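Local coordinates for protein proteolytically activated form of PPO4 Tyrosinase (Agaricus bisporus var. bisporus H97, PDB 4OUA) that catalyses the copper-dependent o-hydroxylation of monophenols and the oxidation of the resulting o-diphenols to reactive o-quinones, the initial step of melanin synthesis, at residues I96-L101 with L347-P352; F28-R33 with A120-D125; E217-M222 with R375-K380; Q128-T133 with Y351-K356. One frame throughout, in Å; residues are numbered along the deposited sequence.

Interaction 1: I96-L101 with L347-P352; sequences IYEQIL and LNYSYP
Glu-98, on the long helix 86-109, faces Tyr-349 on the short strand 349-350, and their CA atoms, 9.7 Å apart, mark the closest backbone approach. The gap between the two main chains is spanned by side chains. Glu-98 crosses most of it: CG stands anti to the backbone N (chi1 -179°) and the chain stays extended beyond, which carries the carboxylate to the beginning of the Tyr-349 side chain. There OE1 lies 4.1 Å from Tyr-349 CB, with the carboxylate and ring planes 66° apart. This is a van der Waals approach. Tyr-349 and Tyr-351, with Ser-350 between them, match the Tyr-X-Tyr tyrosine motif known from tyrosinases and related polyphenol oxidases, here placed beside the helix that supplies the copper ligand His-90. Arg-15 joins the two partners from outside, forming a salt bridge with Glu-98 OE1 and a cation-pi contact with the Tyr-349 ring. The other carboxylate oxygen, OE2, accepts a hydrogen bond from the backbone N of Gln-128, so both ends of this buried acid are satisfied. Tyr-349 OH is hydrogen-bonded to Asp-286 of helix 277-295, while Leu-347 O sits at the edge of its ring.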
# COMPACT_ATOMS: atom_id res chain seq x y z
N ILE A 96 1.71 -9.19 -1.94
CA ILE A 96 3.05 -9.76 -1.91
C ILE A 96 3.84 -9.15 -0.76
O ILE A 96 4.61 -9.84 -0.09
CB ILE A 96 3.80 -9.53 -3.23
CG1 ILE A 96 5.14 -10.27 -3.21
CG2 ILE A 96 4.01 -8.05 -3.50
CD1 ILE A 96 5.01 -11.76 -2.97
N TYR A 97 3.64 -7.86 -0.53
CA TYR A 97 4.29 -7.16 0.57
C TYR A 97 3.84 -7.72 1.91
O TYR A 97 4.66 -8.08 2.76
CB TYR A 97 4.00 -5.66 0.51
CG TYR A 97 4.73 -4.86 1.57
CD1 TYR A 97 6.04 -4.44 1.37
CD2 TYR A 97 4.11 -4.53 2.77
CE1 TYR A 97 6.71 -3.70 2.33
CE2 TYR A 97 4.77 -3.80 3.73
CZ TYR A 97 6.07 -3.38 3.51
OH TYR A 97 6.72 -2.65 4.47
N GLU A 98 2.53 -7.78 2.10
CA GLU A 98 1.93 -8.35 3.31
C GLU A 98 2.39 -9.79 3.52
O GLU A 98 2.63 -10.21 4.65
CB GLU A 98 0.41 -8.28 3.23
CG GLU A 98 -0.31 -8.81 4.45
CD GLU A 98 -1.82 -8.82 4.29
OE1 GLU A 98 -2.30 -9.31 3.24
OE2 GLU A 98 -2.52 -8.34 5.20
N GLN A 99 2.50 -10.53 2.42
CA GLN A 99 2.98 -11.91 2.46
C GLN A 99 4.41 -11.98 2.97
O GLN A 99 4.69 -12.64 3.98
CB GLN A 99 2.88 -12.54 1.07
CG GLN A 99 3.54 -13.91 0.96
CD GLN A 99 3.59 -14.41 -0.48
OE1 GLN A 99 2.72 -14.10 -1.28
NE2 GLN A 99 4.62 -15.18 -0.80
N ILE A 100 5.32 -11.30 2.28
CA ILE A 100 6.72 -11.28 2.65
C ILE A 100 6.92 -10.71 4.05
O ILE A 100 7.76 -11.18 4.81
CB ILE A 100 7.55 -10.45 1.66
CG1 ILE A 100 7.56 -11.13 0.28
CG2 ILE A 100 8.97 -10.27 2.17
CD1 ILE A 100 8.11 -12.54 0.30
N LEU A 101 6.13 -9.69 4.39
CA LEU A 101 6.24 -9.03 5.68
C LEU A 101 5.83 -9.96 6.82
O LEU A 101 6.39 -9.89 7.92
CB LEU A 101 5.39 -7.76 5.71
CG LEU A 101 5.60 -6.87 6.93
CD1 LEU A 101 7.06 -6.46 7.06
CD2 LEU A 101 4.71 -5.64 6.84
N LEU A 347 -6.74 -13.98 -0.87
CA LEU A 347 -5.45 -13.52 -0.39
C LEU A 347 -5.45 -13.47 1.14
O LEU A 347 -4.59 -12.83 1.74
CB LEU A 347 -5.12 -12.15 -0.98
CG LEU A 347 -4.97 -12.15 -2.50
CD1 LEU A 347 -5.02 -10.73 -3.05
CD2 LEU A 347 -3.68 -12.84 -2.91
N ASN A 348 -6.42 -14.14 1.74
CA ASN A 348 -6.49 -14.30 3.19
C ASN A 348 -6.53 -12.98 3.97
O ASN A 348 -5.90 -12.86 5.02
CB ASN A 348 -5.30 -15.13 3.68
CG ASN A 348 -5.66 -16.59 3.89
OD1 ASN A 348 -6.75 -17.02 3.53
ND2 ASN A 348 -4.74 -17.35 4.47
N TYR A 349 -7.28 -12.01 3.46
CA TYR A 349 -7.44 -10.76 4.19
C TYR A 349 -8.82 -10.15 3.98
O TYR A 349 -9.59 -10.60 3.13
CB TYR A 349 -6.36 -9.76 3.78
CG TYR A 349 -6.59 -9.07 2.45
CD1 TYR A 349 -7.23 -7.84 2.39
CD2 TYR A 349 -6.14 -9.64 1.27
CE1 TYR A 349 -7.44 -7.20 1.18
CE2 TYR A 349 -6.35 -9.00 0.06
CZ TYR A 349 -6.99 -7.79 0.02
OH TYR A 349 -7.19 -7.15 -1.18
N SER A 350 -9.12 -9.13 4.78
CA SER A 350 -10.39 -8.43 4.70
C SER A 350 -10.34 -7.19 5.58
O SER A 350 -9.30 -6.90 6.19
CB SER A 350 -11.55 -9.33 5.13
OG SER A 350 -12.78 -8.64 5.10
N TYR A 351 -11.44 -6.45 5.66
CA TYR A 351 -11.47 -5.23 6.45
C TYR A 351 -12.58 -5.27 7.49
O TYR A 351 -13.64 -5.86 7.25
CB TYR A 351 -11.64 -4.01 5.53
CG TYR A 351 -10.53 -3.89 4.51
CD1 TYR A 351 -9.34 -3.24 4.82
CD2 TYR A 351 -10.65 -4.45 3.25
CE1 TYR A 351 -8.32 -3.14 3.90
CE2 TYR A 351 -9.64 -4.35 2.32
CZ TYR A 351 -8.47 -3.69 2.65
OH TYR A 351 -7.45 -3.59 1.73
N PRO A 352 -12.34 -4.65 8.65
CA PRO A 352 -13.25 -4.66 9.79
C PRO A 352 -14.57 -3.94 9.51
O PRO A 352 -15.50 -4.04 10.31
CB PRO A 352 -12.46 -3.93 10.88
CG PRO A 352 -11.47 -3.10 10.15
CD PRO A 352 -11.11 -3.89 8.93

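Interaction 2: F28-R33 with A120-D125; sequences FTLYIR and AQAAED
Leu-30 reaches across to Ala-122 and Ala-123 in a small, buried helix-to-helix packing contact, with one leucine methyl set on the alanine-rich surface of a neighbouring helix. It joins helix 25-39 to helix 116-125 on the periphery of the alpha-helical tyrosinase fold, away from the copper centre. Along helix 25-39, Phe-28 and Thr-29 come first; both pack on Ile-151 of strand 148-152, and Thr-29 OG1 is also hydrogen-bonded to Thr-152 N. Leu-30, next in sequence, carries the contact with Ala-122 and Ala-123. Its CG is anti to the carbonyl carbon (chi1 -74°) and CD1 continues the line outward (chi2 -179°), so this branch leads towards the other helix. The CA atoms of Leu-30 and Ala-123 are 6.9 Å apart, a separation allowed by the small side chains on the alanine side. Leu-30 also touches Ile-108 of helix 86-109, which places it at the meeting of three helices. After Leu-30 the helix turns Tyr-31 and Ile-32 to other neighbours, with Tyr-31 packing on Leu-101 and Ile-32 on Val-161, while Arg-33 returns to Ile-108. All of the contact between the two six-residue segments therefore rests on the tip of one leucine, whose CD1 lies against the backbone N and CA of Ala-123 as well as the two methyls, 3.7 Å from Ala-122 CB and 3.9 Å from Ala-123 CB.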
# COMPACT_ATOMS: atom_id res chain seq x y z
N PHE A 28 1.95 -4.66 16.85
CA PHE A 28 2.85 -3.53 16.68
C PHE A 28 4.31 -3.95 16.82
O PHE A 28 5.16 -3.54 16.03
CB PHE A 28 2.52 -2.42 17.68
CG PHE A 28 3.30 -1.15 17.46
CD1 PHE A 28 3.07 -0.37 16.34
CD2 PHE A 28 4.25 -0.74 18.37
CE1 PHE A 28 3.78 0.79 16.13
CE2 PHE A 28 4.96 0.43 18.17
CZ PHE A 28 4.73 1.20 17.05
N THR A 29 4.59 -4.78 17.82
CA THR A 29 5.93 -5.30 18.04
C THR A 29 6.41 -6.13 16.85
O THR A 29 7.54 -5.98 16.40
CB THR A 29 6.01 -6.18 19.30
OG1 THR A 29 5.85 -5.36 20.47
CG2 THR A 29 7.34 -6.90 19.37
N LEU A 30 5.53 -7.00 16.35
CA LEU A 30 5.87 -7.86 15.23
C LEU A 30 6.10 -7.05 13.96
O LEU A 30 6.95 -7.39 13.14
CB LEU A 30 4.78 -8.90 14.99
CG LEU A 30 4.71 -10.06 15.99
CD1 LEU A 30 3.60 -11.03 15.62
CD2 LEU A 30 6.05 -10.78 16.07
N TYR A 31 5.35 -5.97 13.81
CA TYR A 31 5.45 -5.11 12.64
C TYR A 31 6.76 -4.33 12.64
O TYR A 31 7.43 -4.21 11.61
CB TYR A 31 4.25 -4.17 12.56
CG TYR A 31 4.12 -3.45 11.23
CD1 TYR A 31 3.57 -4.09 10.13
CD2 TYR A 31 4.56 -2.14 11.08
CE1 TYR A 31 3.45 -3.44 8.91
CE2 TYR A 31 4.45 -1.49 9.87
CZ TYR A 31 3.89 -2.14 8.79
OH TYR A 31 3.77 -1.50 7.58
N ILE A 32 7.12 -3.79 13.80
CA ILE A 32 8.36 -3.02 13.94
C ILE A 32 9.58 -3.91 13.76
O ILE A 32 10.59 -3.49 13.19
CB ILE A 32 8.44 -2.33 15.32
CG1 ILE A 32 7.24 -1.40 15.52
CG2 ILE A 32 9.75 -1.57 15.46
CD1 ILE A 32 7.17 -0.27 14.51
N ARG A 33 9.49 -5.15 14.25
CA ARG A 33 10.59 -6.10 14.11
C ARG A 33 10.72 -6.58 12.67
O ARG A 33 11.82 -6.59 12.10
CB ARG A 33 10.39 -7.29 15.04
CG ARG A 33 10.53 -6.96 16.52
CD ARG A 33 11.90 -6.41 16.84
NE ARG A 33 12.21 -6.47 18.27
CZ ARG A 33 13.31 -5.99 18.82
NH1 ARG A 33 14.23 -5.39 18.07
NH2 ARG A 33 13.50 -6.09 20.13
N ALA A 120 3.38 -16.59 17.94
CA ALA A 120 3.26 -17.34 16.70
C ALA A 120 1.89 -17.13 16.07
O ALA A 120 1.76 -17.03 14.85
CB ALA A 120 3.50 -18.82 16.96
N GLN A 121 0.86 -17.04 16.92
CA GLN A 121 -0.50 -16.82 16.45
C GLN A 121 -0.69 -15.39 15.96
O GLN A 121 -1.40 -15.14 14.98
CB GLN A 121 -1.51 -17.14 17.55
CG GLN A 121 -2.96 -16.97 17.13
CD GLN A 121 -3.36 -17.92 16.02
OE1 GLN A 121 -3.51 -19.12 16.24
NE2 GLN A 121 -3.52 -17.39 14.81
N ALA A 122 -0.06 -14.45 16.66
CA ALA A 122 -0.14 -13.04 16.29
C ALA A 122 0.47 -12.81 14.91
O ALA A 122 -0.05 -12.02 14.12
CB ALA A 122 0.57 -12.18 17.33
N ALA A 123 1.56 -13.51 14.62
CA ALA A 123 2.20 -13.43 13.32
C ALA A 123 1.28 -14.00 12.25
O ALA A 123 1.22 -13.50 11.12
CB ALA A 123 3.53 -14.16 13.33
N GLU A 124 0.56 -15.05 12.62
CA GLU A 124 -0.40 -15.69 11.72
C GLU A 124 -1.56 -14.75 11.39
O GLU A 124 -2.09 -14.78 10.28
CB GLU A 124 -0.93 -16.98 12.33
CG GLU A 124 0.10 -18.09 12.43
CD GLU A 124 0.48 -18.65 11.08
OE1 GLU A 124 -0.38 -18.64 10.17
OE2 GLU A 124 1.64 -19.10 10.92
N ASP A 125 -1.95 -13.93 12.36
CA ASP A 125 -3.05 -12.99 12.17
C ASP A 125 -2.57 -11.65 11.62
O ASP A 125 -3.38 -10.80 11.25
CB ASP A 125 -3.79 -12.76 13.49
CG ASP A 125 -4.37 -14.04 14.06
OD1 ASP A 125 -4.57 -15.00 13.30
OD2 ASP A 125 -4.64 -14.07 15.29

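Interaction 3: E217-M222 with R375-K380; sequences EKTYNM and RRYGIK
Tyr-220 and Tyr-377 meet at their CB atoms where helix 201-224 of the tyrosinase central domain packs on the C-terminal end of the late helix 362-377, with the Thr-219 side chain about 9 Å from that of the copper ligand His-250. The backbones come close here, with the two CA atoms 5.2 Å apart, and Gly-378 is the residue at which the chain leaves helical geometry. The tyrosines take different first torsions. In Tyr-220, CG is anti to the backbone N (chi1 -179°), which leads the ring out along the helix end, past the Tyr-377 carbonyl to Gly-378. In Tyr-377, CG is instead anti to the carbonyl carbon (chi1 -54°), and the ring heads inward past Thr-219. Although the rings diverge, their stems touch, CB to CB at 3.9 Å. The Tyr-377 ring is sandwiched: CG of Arg-376 lies over the centre of one face, while Thr-219 CG2 approaches the opposite face, 4.3 Å above its plane and offset toward the rim. At the far end, Tyr-377 OH is hydrogen-bonded to Asp-132 OD1, and Arg-376 forms a salt bridge with OD2 of the same carboxylate. Tyr-220 OH pairs with Asp-374, in the turn of helix 362-377 that precedes this segment. Thr-219 OG1 bonds back to Thr-215 O within its own helix, leaving its methyl to meet the ring. The Tyr-220 ring brushes the glycine: Gly-378 CA makes an off-centre CH-pi contact, 4.1 Å from the centroid of the Tyr-220 ring and 30° off the ring normal.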
# COMPACT_ATOMS: atom_id res chain seq x y z
N GLU A 217 -14.13 14.94 2.02
CA GLU A 217 -15.13 15.22 1.00
C GLU A 217 -14.76 14.56 -0.33
O GLU A 217 -15.62 14.02 -1.02
CB GLU A 217 -15.30 16.73 0.81
CG GLU A 217 -15.88 17.43 2.03
CD GLU A 217 -16.07 18.92 1.80
OE1 GLU A 217 -15.23 19.53 1.10
OE2 GLU A 217 -17.06 19.48 2.31
N LYS A 218 -13.48 14.61 -0.68
CA LYS A 218 -13.00 13.96 -1.90
C LYS A 218 -13.23 12.46 -1.83
O LYS A 218 -13.65 11.84 -2.81
CB LYS A 218 -11.52 14.25 -2.13
CG LYS A 218 -11.20 15.65 -2.61
CD LYS A 218 -9.83 15.69 -3.27
CE LYS A 218 -9.39 17.10 -3.62
NZ LYS A 218 -9.00 17.88 -2.41
N THR A 219 -12.94 11.87 -0.67
CA THR A 219 -13.08 10.43 -0.48
C THR A 219 -14.54 10.01 -0.53
O THR A 219 -14.87 8.97 -1.10
CB THR A 219 -12.47 9.98 0.86
OG1 THR A 219 -11.10 10.39 0.93
CG2 THR A 219 -12.56 8.47 0.99
N TYR A 220 -15.40 10.82 0.07
CA TYR A 220 -16.84 10.56 0.08
C TYR A 220 -17.39 10.44 -1.34
O TYR A 220 -18.01 9.44 -1.69
CB TYR A 220 -17.57 11.66 0.85
CG TYR A 220 -19.06 11.46 0.95
CD1 TYR A 220 -19.61 10.56 1.85
CD2 TYR A 220 -19.93 12.19 0.14
CE1 TYR A 220 -20.98 10.39 1.94
CE2 TYR A 220 -21.30 12.02 0.22
CZ TYR A 220 -21.82 11.12 1.12
OH TYR A 220 -23.18 10.95 1.20
N ASN A 221 -17.15 11.47 -2.15
CA ASN A 221 -17.66 11.51 -3.51
C ASN A 221 -17.08 10.40 -4.39
O ASN A 221 -17.72 9.95 -5.34
CB ASN A 221 -17.37 12.87 -4.15
CG ASN A 221 -18.06 14.01 -3.43
OD1 ASN A 221 -19.22 13.89 -3.03
ND2 ASN A 221 -17.35 15.11 -3.25
N MET A 222 -15.87 9.97 -4.06
CA MET A 222 -15.21 8.90 -4.81
C MET A 222 -15.90 7.57 -4.57
O MET A 222 -16.17 6.82 -5.52
CB MET A 222 -13.73 8.82 -4.42
CG MET A 222 -12.98 7.63 -5.00
SD MET A 222 -12.96 6.20 -3.91
CE MET A 222 -12.30 6.93 -2.41
N ARG A 375 -21.98 7.98 7.24
CA ARG A 375 -21.77 8.37 8.63
C ARG A 375 -20.31 8.72 8.92
O ARG A 375 -20.02 9.46 9.86
CB ARG A 375 -22.23 7.24 9.55
CG ARG A 375 -21.80 7.38 11.00
CD ARG A 375 -22.46 6.31 11.86
NE ARG A 375 -22.38 4.99 11.25
CZ ARG A 375 -23.43 4.34 10.75
NH1 ARG A 375 -24.64 4.88 10.80
NH2 ARG A 375 -23.27 3.14 10.20
N ARG A 376 -19.39 8.21 8.10
CA ARG A 376 -17.97 8.39 8.36
C ARG A 376 -17.34 9.47 7.49
O ARG A 376 -16.49 10.23 7.96
CB ARG A 376 -17.23 7.07 8.16
CG ARG A 376 -15.76 7.10 8.57
CD ARG A 376 -15.17 5.70 8.61
NE ARG A 376 -13.79 5.69 9.07
CZ ARG A 376 -13.42 5.64 10.35
NH1 ARG A 376 -14.34 5.61 11.30
NH2 ARG A 376 -12.14 5.63 10.67
N TYR A 377 -17.75 9.55 6.23
CA TYR A 377 -17.15 10.50 5.30
C TYR A 377 -18.15 11.53 4.79
O TYR A 377 -17.85 12.32 3.89
CB TYR A 377 -16.52 9.76 4.11
CG TYR A 377 -15.55 8.68 4.52
CD1 TYR A 377 -14.26 9.00 4.92
CD2 TYR A 377 -15.91 7.34 4.50
CE1 TYR A 377 -13.36 8.02 5.29
CE2 TYR A 377 -15.03 6.36 4.87
CZ TYR A 377 -13.75 6.70 5.27
OH TYR A 377 -12.86 5.71 5.64
N GLY A 378 -19.35 11.52 5.36
CA GLY A 378 -20.39 12.45 4.95
C GLY A 378 -20.79 13.43 6.04
O GLY A 378 -21.83 14.08 5.93
N ILE A 379 -19.98 13.52 7.09
CA ILE A 379 -20.28 14.43 8.20
C ILE A 379 -19.11 15.37 8.47
O ILE A 379 -18.09 15.32 7.79
CB ILE A 379 -20.63 13.65 9.48
CG1 ILE A 379 -19.42 12.86 9.99
CG2 ILE A 379 -21.81 12.72 9.24
CD1 ILE A 379 -19.68 12.13 11.29
N LYS A 380 -19.27 16.23 9.47
CA LYS A 380 -18.29 17.27 9.77
C LYS A 380 -16.98 16.72 10.31
O LYS A 380 -16.76 15.51 10.34
CB LYS A 380 -18.86 18.29 10.76

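Interaction 4: Q128-T133 with Y351-K356; sequences QPYWDT and YPDFDK
Opposite first torsions bring Tyr-130 and Tyr-351 together: CG of Tyr-130 sits between its backbone N and carbonyl carbon (chi1 63°), whereas CG of Tyr-351 lies anti to its carbonyl carbon (chi1 -59°). Tyr-351 is the second tyrosine of the Tyr-X-Tyr motif and leads directly into a 3-10 segment that begins at Pro-352; Tyr-130 belongs to the irregular chain that follows helix 116-125. Their rings form an offset T-shaped pair in which an edge of Tyr-351 is directed toward the face of Tyr-130, with centroids 6.0 Å apart and planes at 66°. The touching carbons are Tyr-351 CD1 and Tyr-130 CD2, 4.0 Å apart. Pro-352 and Tyr-130 point toward each other, and the proline meets the ring at its edge, near the plane, with CD 4.1 Å from Tyr-130 CE2, beside the carbon that Tyr-351 touches. Tyr-130 is thus bordered by two consecutive residues of the other segment, and its remaining surroundings include Ser-283, Asn-284 and Arg-287 of helix 277-295. That helix also takes up the polar ends nearby. Asp-286 bonds Tyr-351 OH, and Arg-287 forms salt bridges with both Asp-132 and Asp-353, whose OD2 atoms are 5.9 Å from each other; the shared guanidinium probably offsets their like charges. His-372 is a second partner of Asp-353 OD2. At the end of the ring, Tyr-130 OH rests 3.8 Å from Pro-352 CG.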
# COMPACT_ATOMS: atom_id res chain seq x y z
N GLN A 128 -1.40 -6.17 6.86
CA GLN A 128 -1.00 -4.78 6.64
C GLN A 128 -2.09 -3.80 7.05
O GLN A 128 -3.16 -3.76 6.44
CB GLN A 128 -0.62 -4.56 5.17
CG GLN A 128 -0.25 -3.12 4.84
CD GLN A 128 0.92 -2.61 5.65
OE1 GLN A 128 0.86 -1.53 6.23
NE2 GLN A 128 2.00 -3.38 5.69
N PRO A 129 -1.83 -3.01 8.10
CA PRO A 129 -2.78 -1.99 8.58
C PRO A 129 -3.00 -0.90 7.54
O PRO A 129 -2.14 -0.68 6.69
CB PRO A 129 -2.09 -1.43 9.83
CG PRO A 129 -0.64 -1.68 9.59
CD PRO A 129 -0.57 -2.99 8.86
N TYR A 130 -4.15 -0.22 7.61
CA TYR A 130 -4.46 0.82 6.64
C TYR A 130 -4.55 2.19 7.30
O TYR A 130 -4.91 2.32 8.46
CB TYR A 130 -5.77 0.50 5.91
CG TYR A 130 -7.00 0.46 6.80
CD1 TYR A 130 -7.67 1.63 7.13
CD2 TYR A 130 -7.49 -0.74 7.30
CE1 TYR A 130 -8.79 1.60 7.93
CE2 TYR A 130 -8.61 -0.77 8.10
CZ TYR A 130 -9.26 0.40 8.42
OH TYR A 130 -10.37 0.37 9.22
N TRP A 131 -4.20 3.21 6.52
CA TRP A 131 -4.21 4.59 6.98
C TRP A 131 -5.48 5.29 6.50
O TRP A 131 -5.55 5.76 5.36
CB TRP A 131 -2.96 5.31 6.47
CG TRP A 131 -2.86 6.76 6.83
CD1 TRP A 131 -3.53 7.42 7.82
CD2 TRP A 131 -2.04 7.74 6.18
NE1 TRP A 131 -3.17 8.74 7.83
CE2 TRP A 131 -2.26 8.97 6.83
CE3 TRP A 131 -1.15 7.70 5.10
CZ2 TRP A 131 -1.62 10.14 6.45
CZ3 TRP A 131 -0.51 8.86 4.72
CH2 TRP A 131 -0.75 10.07 5.39
N ASP A 132 -6.49 5.36 7.37
CA ASP A 132 -7.77 5.95 7.02
C ASP A 132 -7.66 7.46 6.81
O ASP A 132 -8.05 8.25 7.67
CB ASP A 132 -8.81 5.64 8.10
CG ASP A 132 -10.23 5.74 7.59
OD1 ASP A 132 -10.47 6.46 6.59
OD2 ASP A 132 -11.12 5.10 8.20
N THR A 133 -7.13 7.86 5.66
CA THR A 133 -6.86 9.26 5.36
C THR A 133 -8.13 10.09 5.25
O THR A 133 -8.12 11.30 5.48
CB THR A 133 -6.05 9.40 4.06
OG1 THR A 133 -6.83 8.94 2.96
CG2 THR A 133 -4.76 8.59 4.14
N TYR A 351 -11.44 -6.45 5.66
CA TYR A 351 -11.47 -5.23 6.45
C TYR A 351 -12.58 -5.27 7.49
O TYR A 351 -13.64 -5.86 7.25
CB TYR A 351 -11.64 -4.01 5.53
CG TYR A 351 -10.53 -3.89 4.51
CD1 TYR A 351 -9.34 -3.24 4.82
CD2 TYR A 351 -10.65 -4.45 3.25
CE1 TYR A 351 -8.32 -3.14 3.90
CE2 TYR A 351 -9.64 -4.35 2.32
CZ TYR A 351 -8.47 -3.69 2.65
OH TYR A 351 -7.45 -3.59 1.73
N PRO A 352 -12.34 -4.65 8.65
CA PRO A 352 -13.25 -4.66 9.79
C PRO A 352 -14.57 -3.94 9.51
O PRO A 352 -15.50 -4.04 10.31
CB PRO A 352 -12.46 -3.93 10.88
CG PRO A 352 -11.47 -3.10 10.15
CD PRO A 352 -11.11 -3.89 8.93
N ASP A 353 -14.65 -3.23 8.39
CA ASP A 353 -15.86 -2.53 8.00
C ASP A 353 -17.00 -3.50 7.71
O ASP A 353 -18.17 -3.12 7.72
CB ASP A 353 -15.61 -1.66 6.77
CG ASP A 353 -14.41 -0.74 6.94
OD1 ASP A 353 -13.28 -1.19 6.66
OD2 ASP A 353 -14.60 0.42 7.37
N PHE A 354 -16.66 -4.76 7.46
CA PHE A 354 -17.64 -5.76 7.05
C PHE A 354 -17.97 -6.77 8.14
O PHE A 354 -18.74 -7.70 7.91
CB PHE A 354 -17.13 -6.52 5.82
CG PHE A 354 -16.83 -5.63 4.64
CD1 PHE A 354 -17.84 -5.20 3.81
CD2 PHE A 354 -15.53 -5.24 4.37
CE1 PHE A 354 -17.57 -4.38 2.72
CE2 PHE A 354 -15.25 -4.43 3.29
CZ PHE A 354 -16.27 -4.00 2.46
N ASP A 355 -17.41 -6.57 9.33
CA ASP A 355 -17.52 -7.57 10.40
C ASP A 355 -18.95 -7.86 10.83
O ASP A 355 -19.31 -9.01 11.07
CB ASP A 355 -16.70 -7.12 11.62
CG ASP A 355 -15.21 -7.32 11.44
OD1 ASP A 355 -14.82 -8.12 10.56
OD2 ASP A 355 -14.42 -6.69 12.18
N LYS A 356 -19.78 -6.82 10.91
CA LYS A 356 -21.15 -6.97 11.38
C LYS A 356 -22.10 -7.48 10.29
O LYS A 356 -23.29 -7.66 10.55
CB LYS A 356 -21.67 -5.65 11.95
CG LYS A 356 -21.51 -5.51 13.45
CD LYS A 356 -20.05 -5.43 13.86
CE LYS A 356 -19.90 -5.29 15.36
NZ LYS A 356 -18.49 -5.05 15.78

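From the N terminus, helix 25-39 opens interaction 2, which closes at helix 116-125. Helix 86-109 meanwhile opens interaction 1, so these two cross, and they touch where Leu-101 packs on Tyr-31. Interaction 4 opens just after interaction 2 closes; it ends on the stretch that also closes interaction 1, with Tyr-351 and Pro-352 common to both. Interaction 3, opened on helix 201-224 after interaction 2 has closed, crosses interactions 1 and 4 and closes last, at the C-terminal helix 362-377. Interactions 3 and 4 meet at Asp-132, 1 and 4 at Gln-128, and 2 and 4 at Pro-129. Together the contacts tie peripheral helices and the late part of the chain to the copper-bearing helical core.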